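Local coordinates for protein putative transporter (Clostridium difficile 630, PDB 3LV9) that is a putative membrane transporter of unconfirmed substrate, seen here as its paired CBS domains, and perhaps binds flavin adenine dinucleotide, at residues V30-M35 and N65-L70; V36-S41 and A49-E54; G55-P60 and F72-D77; D96-S101 and R114-Q119. All coordinates share one frame; numbering follows the deposited sequence. Where two conformers were deposited one is given.

Interaction 1: residues V30-M35 and N65-L70. With PO4 (phosphate ion), chain B.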
loop_
_atom_site.group_PDB
_atom_site.type_symbol
_atom_site.label_atom_id
_atom_site.label_comp_id
_atom_site.label_asym_id
_atom_site.label_seq_id
_atom_site.Cartn_x
_atom_site.Cartn_y
_atom_site.Cartn_z
ATOM N N VAL A 30 -1.046 -1.519 15.348
ATOM C CA VAL A 30 -0.652 -0.153 15.561
ATOM C C VAL A 30 -1.529 0.218 16.731
ATOM O O VAL A 30 -2.739 0.027 16.657
ATOM C CB VAL A 30 -0.931 0.696 14.318
ATOM C CG1 VAL A 30 -0.694 2.163 14.602
ATOM C CG2 VAL A 30 -0.027 0.191 13.113
ATOM N N PRO A 31 -0.925 0.628 17.853
ATOM C CA PRO A 31 -1.749 1.029 19.012
ATOM C C PRO A 31 -2.563 2.332 18.810
ATOM O O PRO A 31 -2.117 3.239 18.069
ATOM C CB PRO A 31 -0.735 1.208 20.164
ATOM C CG PRO A 31 0.602 1.374 19.487
ATOM C CD PRO A 31 0.509 0.611 18.147
ATOM N N ARG A 32 -3.725 2.396 19.481
ATOM C CA ARG A 32 -4.634 3.532 19.450
ATOM C C ARG A 32 -3.878 4.842 19.356
ATOM O O ARG A 32 -4.182 5.655 18.477
ATOM C CB ARG A 32 -5.556 3.537 20.684
ATOM C CG ARG A 32 -6.658 4.635 20.649
ATOM C CD ARG A 32 -7.263 4.944 22.029
ATOM N NE ARG A 32 -8.143 6.151 22.035
ATOM C CZ ARG A 32 -9.440 6.103 21.782
ATOM N NH1 ARG A 32 -9.986 4.927 21.525
ATOM N NH2 ARG A 32 -10.194 7.192 21.810
ATOM N N THR A 33 -2.849 5.032 20.187
ATOM C CA THR A 33 -2.212 6.359 20.242
ATOM C C THR A 33 -1.468 6.717 18.970
ATOM O O THR A 33 -1.418 7.911 18.605
ATOM C CB THR A 33 -1.316 6.595 21.543
ATOM O OG1 THR A 33 -1.011 7.985 21.640
ATOM C CG2 THR A 33 -0.031 5.849 21.531
ATOM N N ASP A 34 -0.946 5.693 18.266
ATOM C CA ASP A 34 -0.143 5.911 17.037
ATOM C C ASP A 34 -0.962 5.766 15.765
ATOM O O ASP A 34 -0.523 6.101 14.668
ATOM C CB ASP A 34 1.013 4.944 17.000
ATOM C CG ASP A 34 2.016 5.198 18.133
ATOM O OD1 ASP A 34 2.284 6.381 18.412
ATOM O OD2 ASP A 34 2.533 4.239 18.751
HETATM N N MSE A 35 -2.176 5.282 15.917
HETATM C CA MSE A 35 -3.073 5.102 14.795
HETATM C C MSE A 35 -3.505 6.465 14.251
HETATM O O MSE A 35 -3.845 7.373 15.013
HETATM C CB MSE A 35 -4.262 4.266 15.268
HETATM C CG MSE A 35 -5.557 4.534 14.601
HETATM SE SE MSE A 35 -6.939 3.359 15.324
HETATM C CE MSE A 35 -8.509 4.311 14.711
ATOM N N ASN A 65 -14.135 10.907 18.046
ATOM C CA ASN A 65 -13.040 10.223 18.724
ATOM C C ASN A 65 -12.721 8.872 18.078
ATOM O O ASN A 65 -13.466 8.359 17.241
ATOM C CB ASN A 65 -13.394 10.010 20.183
ATOM C CG ASN A 65 -14.678 9.274 20.335
ATOM O OD1 ASN A 65 -14.734 8.069 20.108
ATOM N ND2 ASN A 65 -15.740 9.994 20.665
ATOM N N LYS A 66 -11.607 8.291 18.491
ATOM C CA LYS A 66 -11.101 7.079 17.868
ATOM C C LYS A 66 -11.933 5.816 18.241
ATOM O O LYS A 66 -11.674 4.742 17.715
ATOM C CB LYS A 66 -9.620 6.904 18.224
ATOM C CG LYS A 66 -8.638 7.720 17.349
ATOM C CD LYS A 66 -7.207 7.593 17.864
ATOM C CE LYS A 66 -6.205 8.464 17.060
ATOM N NZ LYS A 66 -4.934 8.706 17.887
ATOM N N ASP A 67 -12.931 5.954 19.122
ATOM C CA ASP A 67 -13.818 4.818 19.484
ATOM C C ASP A 67 -15.100 4.752 18.661
ATOM O O ASP A 67 -15.894 3.803 18.783
ATOM C CB ASP A 67 -14.247 4.924 20.941
ATOM C CG ASP A 67 -13.121 4.769 21.872
ATOM O OD1 ASP A 67 -12.095 4.172 21.474
ATOM O OD2 ASP A 67 -13.283 5.222 23.010
ATOM N N ASP A 68 -15.315 5.787 17.853
ATOM C CA ASP A 68 -16.447 5.812 16.932
ATOM C C ASP A 68 -15.929 5.750 15.515
ATOM O O ASP A 68 -15.875 6.740 14.854
ATOM C CB ASP A 68 -17.314 7.055 17.178
ATOM C CG ASP A 68 -18.648 7.014 16.394
ATOM O OD1 ASP A 68 -18.920 5.974 15.722
ATOM O OD2 ASP A 68 -19.407 8.020 16.451
ATOM N N ILE A 69 -15.522 4.564 15.086
ATOM C CA ILE A 69 -15.075 4.353 13.715
ATOM C C ILE A 69 -16.260 4.195 12.774
ATOM O O ILE A 69 -17.126 3.365 13.006
ATOM C CB ILE A 69 -14.250 3.078 13.559
ATOM C CG1 ILE A 69 -13.062 3.084 14.514
ATOM C CG2 ILE A 69 -13.775 2.931 12.108
ATOM C CD1 ILE A 69 -12.201 4.227 14.378
ATOM N N LEU A 70 -16.266 4.955 11.688
ATOM C CA LEU A 70 -17.310 4.861 10.673
ATOM C C LEU A 70 -16.979 3.869 9.527
ATOM O O LEU A 70 -17.870 3.349 8.838
ATOM C CB LEU A 70 -17.537 6.250 10.091
ATOM C CG LEU A 70 -17.834 7.394 11.065
ATOM C CD1 LEU A 70 -18.161 8.656 10.207
ATOM C CD2 LEU A 70 -18.986 7.065 12.019
HETATM P P PO4 B . -5.683 12.421 17.525
HETATM O O1 PO4 B . -4.937 13.073 18.669
HETATM O O2 PO4 B . -6.836 11.659 18.118
HETATM O O3 PO4 B . -6.276 13.419 16.564
HETATM O O4 PO4 B . -4.691 11.532 16.811
#
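K66 reaches across to the loop after strand 30-31, and its side chain can be followed outward atom by atom. CB lies over the centre of one face of the R32 guanidinium, 3.6 Å from R32 NH2. The chain then runs extended beyond CG, and CD passes R32 O at 3.6 Å. CE comes within 3.3 Å of M35 O. At the tip, NZ donates to R32 O at 3.2 Å, with the donor tilted 26° from the carbonyl plane, and more weakly to M35 O. The backbone N of M35 reaches R32 O from the opposite face, giving that oxygen two donors. A further hydrogen bond runs from K66 NZ to PO4 O4 at 3.0 Å; this phosphate ion probably comes from the crystallisation liquor. Apart from these polar contacts, the M35 selenomethionine and I69 meet tip to tip, CE to CD1 at 3.7 Å. The segment 65-70 is shaped by a type I turn from N65 to D68, in which N65 OD1 accepts from D67 N in the carbonyl plane, on a lone pair. This Asx turn lies in the loop of the 58-62/69-74 beta hairpin, within the first CBS domain.

Interaction 2: residues V36-S41 and A49-E54. With PO4 (phosphate ion), chain B.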
loop_
_atom_site.group_PDB
_atom_site.type_symbol
_atom_site.label_atom_id
_atom_site.label_comp_id
_atom_site.label_asym_id
_atom_site.label_seq_id
_atom_site.Cartn_x
_atom_site.Cartn_y
_atom_site.Cartn_z
ATOM N N VAL A 36 -3.483 6.622 12.950
ATOM C CA VAL A 36 -4.024 7.825 12.370
ATOM C C VAL A 36 -5.420 7.666 11.799
ATOM O O VAL A 36 -5.634 6.907 10.888
ATOM C CB VAL A 36 -3.102 8.361 11.299
ATOM C CG1 VAL A 36 -3.814 9.410 10.510
ATOM C CG2 VAL A 36 -1.835 8.957 11.953
ATOM N N CYS A 37 -6.355 8.430 12.346
ATOM C CA CYS A 37 -7.738 8.479 11.918
ATOM C C CYS A 37 -7.971 9.774 11.186
ATOM O O CYS A 37 -7.540 10.828 11.633
ATOM C CB CYS A 37 -8.692 8.460 13.140
ATOM S SG CYS A 37 -10.191 7.505 12.764
ATOM N N ILE A 38 -8.699 9.709 10.082
ATOM C CA ILE A 38 -9.240 10.873 9.488
ATOM C C ILE A 38 -10.569 11.135 10.170
ATOM O O ILE A 38 -11.455 10.291 10.100
ATOM C CB ILE A 38 -9.508 10.631 8.015
ATOM C CG1 ILE A 38 -8.189 10.429 7.256
ATOM C CG2 ILE A 38 -10.236 11.838 7.423
ATOM C CD1 ILE A 38 -8.355 10.350 5.777
ATOM N N TYR A 39 -10.749 12.284 10.809
ATOM C CA TYR A 39 -12.052 12.576 11.434
ATOM C C TYR A 39 -12.999 13.149 10.372
ATOM O O TYR A 39 -12.555 13.824 9.442
ATOM C CB TYR A 39 -11.897 13.542 12.615
ATOM C CG TYR A 39 -11.048 12.986 13.751
ATOM C CD1 TYR A 39 -11.631 12.397 14.854
ATOM C CD2 TYR A 39 -9.675 13.080 13.732
ATOM C CE1 TYR A 39 -10.880 11.893 15.885
ATOM C CE2 TYR A 39 -8.904 12.557 14.780
ATOM C CZ TYR A 39 -9.524 11.957 15.833
ATOM O OH TYR A 39 -8.792 11.431 16.861
ATOM N N GLU A 40 -14.295 12.908 10.490
ATOM C CA GLU A 40 -15.193 13.459 9.463
ATOM C C GLU A 40 -15.156 14.992 9.421
ATOM O O GLU A 40 -15.465 15.574 8.405
ATOM C CB GLU A 40 -16.653 12.894 9.519
ATOM C CG GLU A 40 -17.440 13.187 10.749
ATOM C CD GLU A 40 -18.891 12.619 10.717
ATOM O OE1 GLU A 40 -19.399 12.125 9.677
ATOM O OE2 GLU A 40 -19.528 12.665 11.771
ATOM N N SER A 41 -14.749 15.635 10.504
ATOM C CA SER A 41 -14.694 17.079 10.544
ATOM C C SER A 41 -13.341 17.659 10.213
ATOM O O SER A 41 -13.156 18.842 10.347
ATOM C CB SER A 41 -15.110 17.572 11.921
ATOM O OG SER A 41 -15.766 18.825 11.796
ATOM N N ALA A 49 -2.278 16.884 4.242
ATOM C CA ALA A 49 -1.013 17.002 4.986
ATOM C C ALA A 49 -0.639 15.674 5.666
ATOM O O ALA A 49 0.542 15.277 5.655
ATOM C CB ALA A 49 -1.062 18.123 5.998
ATOM N N ILE A 50 -1.630 14.974 6.231
ATOM C CA ILE A 50 -1.339 13.698 6.883
ATOM C C ILE A 50 -1.123 12.591 5.855
ATOM O O ILE A 50 -0.166 11.861 6.004
ATOM C CB ILE A 50 -2.315 13.294 8.076
ATOM C CG1 ILE A 50 -3.535 12.507 7.625
ATOM C CG2 ILE A 50 -2.783 14.520 8.926
ATOM C CD1 ILE A 50 -4.801 12.751 8.634
ATOM N N LEU A 51 -1.923 12.478 4.790
ATOM C CA LEU A 51 -1.604 11.483 3.724
ATOM C C LEU A 51 -0.189 11.630 3.178
ATOM O O LEU A 51 0.485 10.637 2.912
ATOM C CB LEU A 51 -2.575 11.514 2.531
ATOM C CG LEU A 51 -4.071 11.421 2.832
ATOM C CD1 LEU A 51 -4.904 10.781 1.749
ATOM C CD2 LEU A 51 -4.305 10.735 4.145
ATOM N N LYS A 52 0.261 12.861 3.008
ATOM C CA LYS A 52 1.598 13.119 2.490
ATOM C C LYS A 52 2.704 12.639 3.451
ATOM O O LYS A 52 3.629 11.970 3.034
ATOM C CB LYS A 52 1.764 14.604 2.216
ATOM C CG LYS A 52 2.901 14.924 1.292
ATOM C CD LYS A 52 3.683 16.191 1.692
ATOM C CE LYS A 52 4.984 16.324 0.866
ATOM N NZ LYS A 52 6.065 17.074 1.588
ATOM N N GLU A 53 2.598 12.981 4.728
ATOM C CA GLU A 53 3.607 12.638 5.744
ATOM C C GLU A 53 3.666 11.148 6.049
ATOM O O GLU A 53 4.743 10.563 6.150
ATOM C CB GLU A 53 3.257 13.376 7.035
ATOM C CG GLU A 53 4.234 13.224 8.196
ATOM C CD GLU A 53 3.534 13.261 9.577
ATOM O OE1 GLU A 53 2.287 13.074 9.610
ATOM O OE2 GLU A 53 4.234 13.462 10.620
ATOM N N GLU A 54 2.486 10.560 6.225
ATOM C CA GLU A 54 2.316 9.134 6.528
ATOM C C GLU A 54 2.454 8.259 5.280
ATOM O O GLU A 54 2.014 8.629 4.205
ATOM C CB GLU A 54 0.928 8.926 7.126
ATOM C CG GLU A 54 0.738 9.555 8.486
ATOM C CD GLU A 54 1.364 8.733 9.565
ATOM O OE1 GLU A 54 1.203 7.489 9.495
ATOM O OE2 GLU A 54 2.020 9.319 10.472
HETATM P P PO4 B . -5.683 12.421 17.525
HETATM O O1 PO4 B . -4.937 13.073 18.669
HETATM O O2 PO4 B . -6.836 11.659 18.118
HETATM O O3 PO4 B . -6.276 13.419 16.564
HETATM O O4 PO4 B . -4.691 11.532 16.811
#
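V36 lays its two methyl branches against different residues of the segment 49-54. CG1 packs on I50 CD1 at 4.0 Å, the two side chains running antiparallel alongside one another. CG2 faces the carboxylate end of E54, 4.0 Å from CD. The E54 chain bends at chi2 (-78°), which brings its carboxylate up to the valine methyl; this is van der Waals contact between an apolar branch and a charged group. I50 holds its CG1 between the backbone N and the carbonyl carbon (chi1 89°), and from there CD1 also approaches I38 CG1 at 4.3 Å. Next to this pair, I38 CD1 and L51 CD2 are 4.4 Å apart, a looser meeting of methyl ends. No hydrogen bond links the two segments, so the contact rests largely on apolar packing. Y39 turns to another partner: its hydroxyl is modelled as donating to phosphate O2, but so close that the detail is doubtful. C37 points away from the helix and forms a disulfide with C62. The strand 38-39 and helix 44-53 are the first two elements of a beta-alpha-beta unit completed by strand 58-62, where Y59 touches V36, L51 and E54. L78 of helix 75-85 packs on both I38 and L51, and V73 of strand 69-74 touches I38.

Interaction 3: residues G55-P60 and F72-D77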
loop_
_atom_site.group_PDB
_atom_site.type_symbol
_atom_site.label_atom_id
_atom_site.label_comp_id
_atom_site.label_asym_id
_atom_site.label_seq_id
_atom_site.Cartn_x
_atom_site.Cartn_y
_atom_site.Cartn_z
ATOM N N GLY A 55 3.044 7.089 5.397
ATOM C CA GLY A 55 3.360 6.339 4.181
ATOM C C GLY A 55 2.352 5.254 3.882
ATOM O O GLY A 55 2.743 4.150 3.522
ATOM N N VAL A 56 1.068 5.580 3.968
ATOM C CA VAL A 56 0.032 4.593 4.285
ATOM C C VAL A 56 -1.126 4.695 3.291
ATOM O O VAL A 56 -1.410 5.781 2.794
ATOM C CB VAL A 56 -0.409 4.870 5.759
ATOM C CG1 VAL A 56 -1.756 4.268 6.123
ATOM C CG2 VAL A 56 0.722 4.413 6.709
ATOM N N THR A 57 -1.803 3.584 3.032
ATOM C CA THR A 57 -2.747 3.489 1.916
ATOM C C THR A 57 -4.204 3.479 2.322
ATOM O O THR A 57 -5.072 3.888 1.534
ATOM C CB THR A 57 -2.466 2.213 1.046
ATOM O OG1 THR A 57 -1.688 2.578 -0.098
ATOM C CG2 THR A 57 -3.717 1.611 0.497
ATOM N N ARG A 58 -4.470 2.991 3.537
ATOM C CA ARG A 58 -5.848 2.841 4.020
ATOM C C ARG A 58 -6.018 3.526 5.390
ATOM O O ARG A 58 -5.278 3.242 6.334
ATOM C CB ARG A 58 -6.241 1.355 4.075
ATOM C CG ARG A 58 -6.488 0.700 2.688
ATOM C CD ARG A 58 -6.809 -0.832 2.745
ATOM N NE ARG A 58 -7.139 -1.382 1.421
ATOM C CZ ARG A 58 -6.293 -2.060 0.646
ATOM N NH1 ARG A 58 -5.056 -2.319 1.056
ATOM N NH2 ARG A 58 -6.682 -2.485 -0.549
ATOM N N TYR A 59 -6.980 4.441 5.488
ATOM C CA TYR A 59 -7.167 5.171 6.723
ATOM C C TYR A 59 -8.560 4.971 7.249
ATOM O O TYR A 59 -9.541 5.172 6.544
ATOM C CB TYR A 59 -6.930 6.648 6.548
ATOM C CG TYR A 59 -5.497 7.064 6.284
ATOM C CD1 TYR A 59 -4.695 7.591 7.320
ATOM C CD2 TYR A 59 -4.953 6.986 5.014
ATOM C CE1 TYR A 59 -3.371 8.003 7.086
ATOM C CE2 TYR A 59 -3.607 7.394 4.760
ATOM C CZ TYR A 59 -2.843 7.909 5.805
ATOM O OH TYR A 59 -1.529 8.312 5.588
ATOM N N PRO A 60 -8.653 4.614 8.515
ATOM C CA PRO A 60 -9.900 4.690 9.197
ATOM C C PRO A 60 -10.421 6.114 9.298
ATOM O O PRO A 60 -9.643 7.027 9.369
ATOM C CB PRO A 60 -9.585 4.133 10.573
ATOM C CG PRO A 60 -8.153 4.434 10.776
ATOM C CD PRO A 60 -7.514 4.436 9.430
ATOM N N PHE A 72 -13.427 2.873 6.668
ATOM C CA PHE A 72 -12.144 3.378 6.251
ATOM C C PHE A 72 -12.168 3.897 4.827
ATOM O O PHE A 72 -13.131 3.709 4.081
ATOM C CB PHE A 72 -11.077 2.316 6.398
ATOM C CG PHE A 72 -11.036 1.315 5.272
ATOM C CD1 PHE A 72 -10.147 1.478 4.234
ATOM C CD2 PHE A 72 -11.832 0.171 5.309
ATOM C CE1 PHE A 72 -10.043 0.521 3.208
ATOM C CE2 PHE A 72 -11.756 -0.811 4.283
ATOM C CZ PHE A 72 -10.860 -0.631 3.226
ATOM N N VAL A 73 -11.088 4.563 4.459
ATOM C CA VAL A 73 -10.991 5.052 3.142
ATOM C C VAL A 73 -9.638 4.706 2.616
ATOM O O VAL A 73 -8.698 4.518 3.377
ATOM C CB VAL A 73 -11.250 6.567 3.072
ATOM C CG1 VAL A 73 -12.710 6.832 3.346
ATOM C CG2 VAL A 73 -10.347 7.337 4.043
ATOM N N HIS A 74 -9.567 4.597 1.292
ATOM C CA HIS A 74 -8.327 4.332 0.596
ATOM C C HIS A 74 -7.830 5.623 -0.025
ATOM O O HIS A 74 -8.601 6.410 -0.596
ATOM C CB HIS A 74 -8.578 3.305 -0.494
ATOM C CG HIS A 74 -7.337 2.757 -1.100
ATOM N ND1 HIS A 74 -6.403 3.552 -1.734
ATOM C CD2 HIS A 74 -6.869 1.490 -1.165
ATOM C CE1 HIS A 74 -5.403 2.797 -2.150
ATOM N NE2 HIS A 74 -5.656 1.543 -1.807
ATOM N N ILE A 75 -6.527 5.807 0.038
ATOM C CA ILE A 75 -5.875 7.023 -0.401
ATOM C C ILE A 75 -6.200 7.419 -1.892
ATOM O O ILE A 75 -6.273 8.587 -2.233
ATOM C CB ILE A 75 -4.345 6.843 -0.108
ATOM C CG1 ILE A 75 -3.616 8.140 0.084
ATOM C CG2 ILE A 75 -3.627 6.004 -1.189
ATOM C CD1 ILE A 75 -2.105 7.939 -0.081
ATOM N N ARG A 76 -6.398 6.447 -2.778
ATOM C CA ARG A 76 -6.582 6.737 -4.206
ATOM C C ARG A 76 -7.911 7.377 -4.466
ATOM O O ARG A 76 -8.045 8.293 -5.304
ATOM C CB ARG A 76 -6.516 5.472 -5.049
ATOM C CG ARG A 76 -5.162 5.249 -5.590
ATOM C CD ARG A 76 -5.151 4.188 -6.654
ATOM N NE ARG A 76 -5.651 2.905 -6.192
ATOM C CZ ARG A 76 -4.910 1.908 -5.686
ATOM N NH1 ARG A 76 -5.519 0.779 -5.325
ATOM N NH2 ARG A 76 -3.583 2.013 -5.532
ATOM N N ASP A 77 -8.898 6.821 -3.790
ATOM C CA ASP A 77 -10.227 7.381 -3.752
ATOM C C ASP A 77 -10.237 8.827 -3.230
ATOM O O ASP A 77 -10.876 9.678 -3.827
ATOM C CB ASP A 77 -11.125 6.525 -2.869
ATOM C CG ASP A 77 -11.101 5.075 -3.231
ATOM O OD1 ASP A 77 -10.539 4.709 -4.277
ATOM O OD2 ASP A 77 -11.658 4.296 -2.441
#
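Three backbone hydrogen bonds join the segments 55-60 and 72-77, building the beta hairpin 58-62/69-74 of the first CBS domain. Y59 and V73 form an antiparallel hydrogen-bonded pair: Y59 N donates to V73 O, and V73 N returns a bond to Y59 O, both at 2.7 Å. The third runs from I75 N to T57 O at 2.8 Å and carries the pairing into the first residue of helix 75-85. R58 with H74, and P60 with F72, are non-hydrogen-bonded pairs. Side-chain packing occupies both faces. On one, Y59 CB meets V73 CG2 at 4.3 Å. On the other, R58, in one of its two conformers, runs alongside F72 in the same direction, with R58 CD 3.5 Å from F72 CE1; that ring atom sits at the edge of the guanidinium, whose plane is 66° from the ring. The extended R58 chain also passes H74, NE to CD2 at 3.9 Å, with the planes nearly perpendicular (85°). T57 CG2 lies over a face of the imidazole. Side-chain polar bonding is local: H74, at the N-cap, accepts from R76 N through ND1, with the donor in the ring plane. With CG anti to the backbone N (chi1 -169°), the ring is placed to meet that N-H. The capping bond implies an unprotonated ND1, and the nearby arginines would probably disfavour a charged ring.

Interaction 4: residues D96-S101 and R114-Q119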
loop_
_atom_site.group_PDB
_atom_site.type_symbol
_atom_site.label_atom_id
_atom_site.label_comp_id
_atom_site.label_asym_id
_atom_site.label_seq_id
_atom_site.Cartn_x
_atom_site.Cartn_y
_atom_site.Cartn_z
ATOM N N ASP A 96 -16.219 -0.505 4.397
ATOM C CA ASP A 96 -16.491 -1.150 5.700
ATOM C C ASP A 96 -15.242 -1.725 6.358
ATOM O O ASP A 96 -14.290 -2.109 5.664
ATOM C CB ASP A 96 -17.574 -2.216 5.548
ATOM C CG ASP A 96 -18.988 -1.586 5.306
ATOM O OD1 ASP A 96 -19.570 -1.071 6.305
ATOM O OD2 ASP A 96 -19.504 -1.592 4.133
ATOM N N ILE A 97 -15.222 -1.722 7.697
ATOM C CA ILE A 97 -14.189 -2.457 8.455
ATOM C C ILE A 97 -14.845 -3.596 9.258
ATOM O O ILE A 97 -16.080 -3.690 9.402
ATOM C CB ILE A 97 -13.325 -1.573 9.450
ATOM C CG1 ILE A 97 -14.190 -0.540 10.167
ATOM C CG2 ILE A 97 -12.139 -0.866 8.775
ATOM C CD1 ILE A 97 -15.174 -1.151 11.115
ATOM N N ILE A 98 -13.984 -4.468 9.765
ATOM C CA ILE A 98 -14.362 -5.466 10.760
ATOM C C ILE A 98 -13.700 -5.120 12.099
ATOM O O ILE A 98 -12.686 -4.413 12.146
ATOM C CB ILE A 98 -13.968 -6.900 10.305
ATOM C CG1 ILE A 98 -12.459 -7.040 10.092
ATOM C CG2 ILE A 98 -14.659 -7.258 8.975
ATOM C CD1 ILE A 98 -12.043 -8.482 10.091
ATOM N N TYR A 99 -14.275 -5.629 13.180
ATOM C CA TYR A 99 -13.714 -5.427 14.525
ATOM C C TYR A 99 -13.324 -6.775 15.047
ATOM O O TYR A 99 -14.089 -7.737 14.922
ATOM C CB TYR A 99 -14.713 -4.778 15.490
ATOM C CG TYR A 99 -15.222 -3.409 15.061
ATOM C CD1 TYR A 99 -14.658 -2.245 15.557
ATOM C CD2 TYR A 99 -16.263 -3.283 14.153
ATOM C CE1 TYR A 99 -15.120 -1.008 15.167
ATOM C CE2 TYR A 99 -16.713 -2.033 13.754
ATOM C CZ TYR A 99 -16.130 -0.904 14.264
ATOM O OH TYR A 99 -16.592 0.349 13.880
ATOM N N ILE A 100 -12.116 -6.858 15.590
ATOM C CA ILE A 100 -11.654 -8.067 16.246
ATOM C C ILE A 100 -11.129 -7.729 17.636
ATOM O O ILE A 100 -10.671 -6.622 17.893
ATOM C CB ILE A 100 -10.548 -8.770 15.435
ATOM C CG1 ILE A 100 -9.393 -7.820 15.133
ATOM C CG2 ILE A 100 -11.063 -9.200 14.124
ATOM C CD1 ILE A 100 -8.119 -8.551 14.911
ATOM N N SER A 101 -11.194 -8.703 18.523
ATOM C CA SER A 101 -10.693 -8.556 19.895
ATOM C C SER A 101 -9.187 -8.632 19.936
ATOM O O SER A 101 -8.576 -9.381 19.162
ATOM C CB SER A 101 -11.214 -9.647 20.820
ATOM O OG SER A 101 -10.514 -9.566 22.043
ATOM N N ARG A 114 -9.517 -12.905 6.315
ATOM C CA ARG A 114 -9.531 -13.558 5.029
ATOM C C ARG A 114 -11.009 -13.875 4.667
ATOM O O ARG A 114 -11.458 -13.539 3.554
ATOM C CB ARG A 114 -8.595 -14.789 5.000
ATOM N N LYS A 115 -11.770 -14.438 5.619
ATOM C CA LYS A 115 -13.176 -14.863 5.378
ATOM C C LYS A 115 -14.086 -13.714 4.965
ATOM O O LYS A 115 -14.907 -13.874 4.059
ATOM C CB LYS A 115 -13.782 -15.554 6.610
ATOM N N GLU A 116 -13.911 -12.559 5.615
ATOM C CA GLU A 116 -14.719 -11.350 5.342
ATOM C C GLU A 116 -14.286 -10.542 4.123
ATOM O O GLU A 116 -14.961 -9.578 3.774
ATOM C CB GLU A 116 -14.697 -10.378 6.523
ATOM C CG GLU A 116 -14.959 -10.975 7.859
ATOM C CD GLU A 116 -16.369 -11.436 8.046
ATOM O OE1 GLU A 116 -17.164 -11.345 7.078
ATOM O OE2 GLU A 116 -16.663 -11.889 9.183
ATOM N N LYS A 117 -13.146 -10.889 3.527
ATOM C CA LYS A 117 -12.679 -10.266 2.285
ATOM C C LYS A 117 -12.238 -8.790 2.432
ATOM O O LYS A 117 -12.350 -7.993 1.504
ATOM C CB LYS A 117 -13.752 -10.416 1.191
ATOM N N LEU A 118 -11.671 -8.465 3.585
ATOM C CA LEU A 118 -11.252 -7.095 3.915
ATOM C C LEU A 118 -9.739 -7.094 4.146
ATOM O O LEU A 118 -9.136 -8.170 4.238
ATOM C CB LEU A 118 -12.027 -6.594 5.150
ATOM C CG LEU A 118 -13.420 -5.996 4.875
ATOM C CD1 LEU A 118 -14.445 -7.031 4.473
ATOM C CD2 LEU A 118 -13.943 -5.265 6.069
ATOM N N GLN A 119 -9.118 -5.915 4.184
ATOM C CA GLN A 119 -7.665 -5.812 4.385
ATOM C C GLN A 119 -7.267 -5.127 5.705
ATOM O O GLN A 119 -6.084 -4.991 6.001
ATOM C CB GLN A 119 -7.027 -5.052 3.217
ATOM C CG GLN A 119 -7.346 -5.567 1.772
ATOM C CD GLN A 119 -7.076 -7.077 1.554
ATOM O OE1 GLN A 119 -7.349 -7.907 2.435
ATOM N NE2 GLN A 119 -6.578 -7.439 0.354
#
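L118 and I98 make the close part of this contact. Their side chains overlap head to tail, and L118 CD2 does most of the touching: it is 3.6 Å from I98 CG2, 3.7 Å from I97 CA and 3.2 Å from D96 O. One methyl branch thus lies against the backbone where the chain enters strand 98-101 as well as against a side chain. I98 presents CG2 because CG1 occupies the site between its backbone N and carbonyl carbon (chi1 61°), which leaves CG2 anti to the carbonyl carbon. The outer part is looser. E116 lies aslant to I98 and meets the same methyl with its aliphatic stem, CG to CG2 at 3.9 Å. Its chain bends at chi2 (-70°). E116 and D96 are both exposed, and the D96 carboxylate leads away from the leucine. Between E116 and L118 the helix 106-116 ends in a Schellman motif, where K117 takes positive phi (69°) and its N bonds to R114 O at 3.1 Å. This reversal turns the chain toward strand 120-124, which completes the beta-alpha-beta unit. Within the second CBS domain, A121 packs on I98, while I97 turns away to I69 and F72 of the first. With no hydrogen bond across the segments, the contact rests on van der Waals packing of aliphatic groups, the leucine methyl also lying on the D96 carbonyl, and the E116 carboxylate takes no part in it.

Overall arrangement
From the N terminus, the chain leaves strand 30-31 and runs through V36-S41 into helix 44-53, where interaction 2 closes a short loop. That loop is nested inside the longer one closed by interaction 1, which returns at N65-L70. Interaction 3 pairs the hairpin strands 58-62 and 69-74; it follows interaction 2 in series but crosses interaction 1, with their segments alternating. These three tie together the first CBS domain, and interactions 1 and 2 also share the phosphate. Interaction 4 comes afterwards, closing its loop in the second CBS domain. F72 packing on D96 and I97, and I69 on I97, join the two domains.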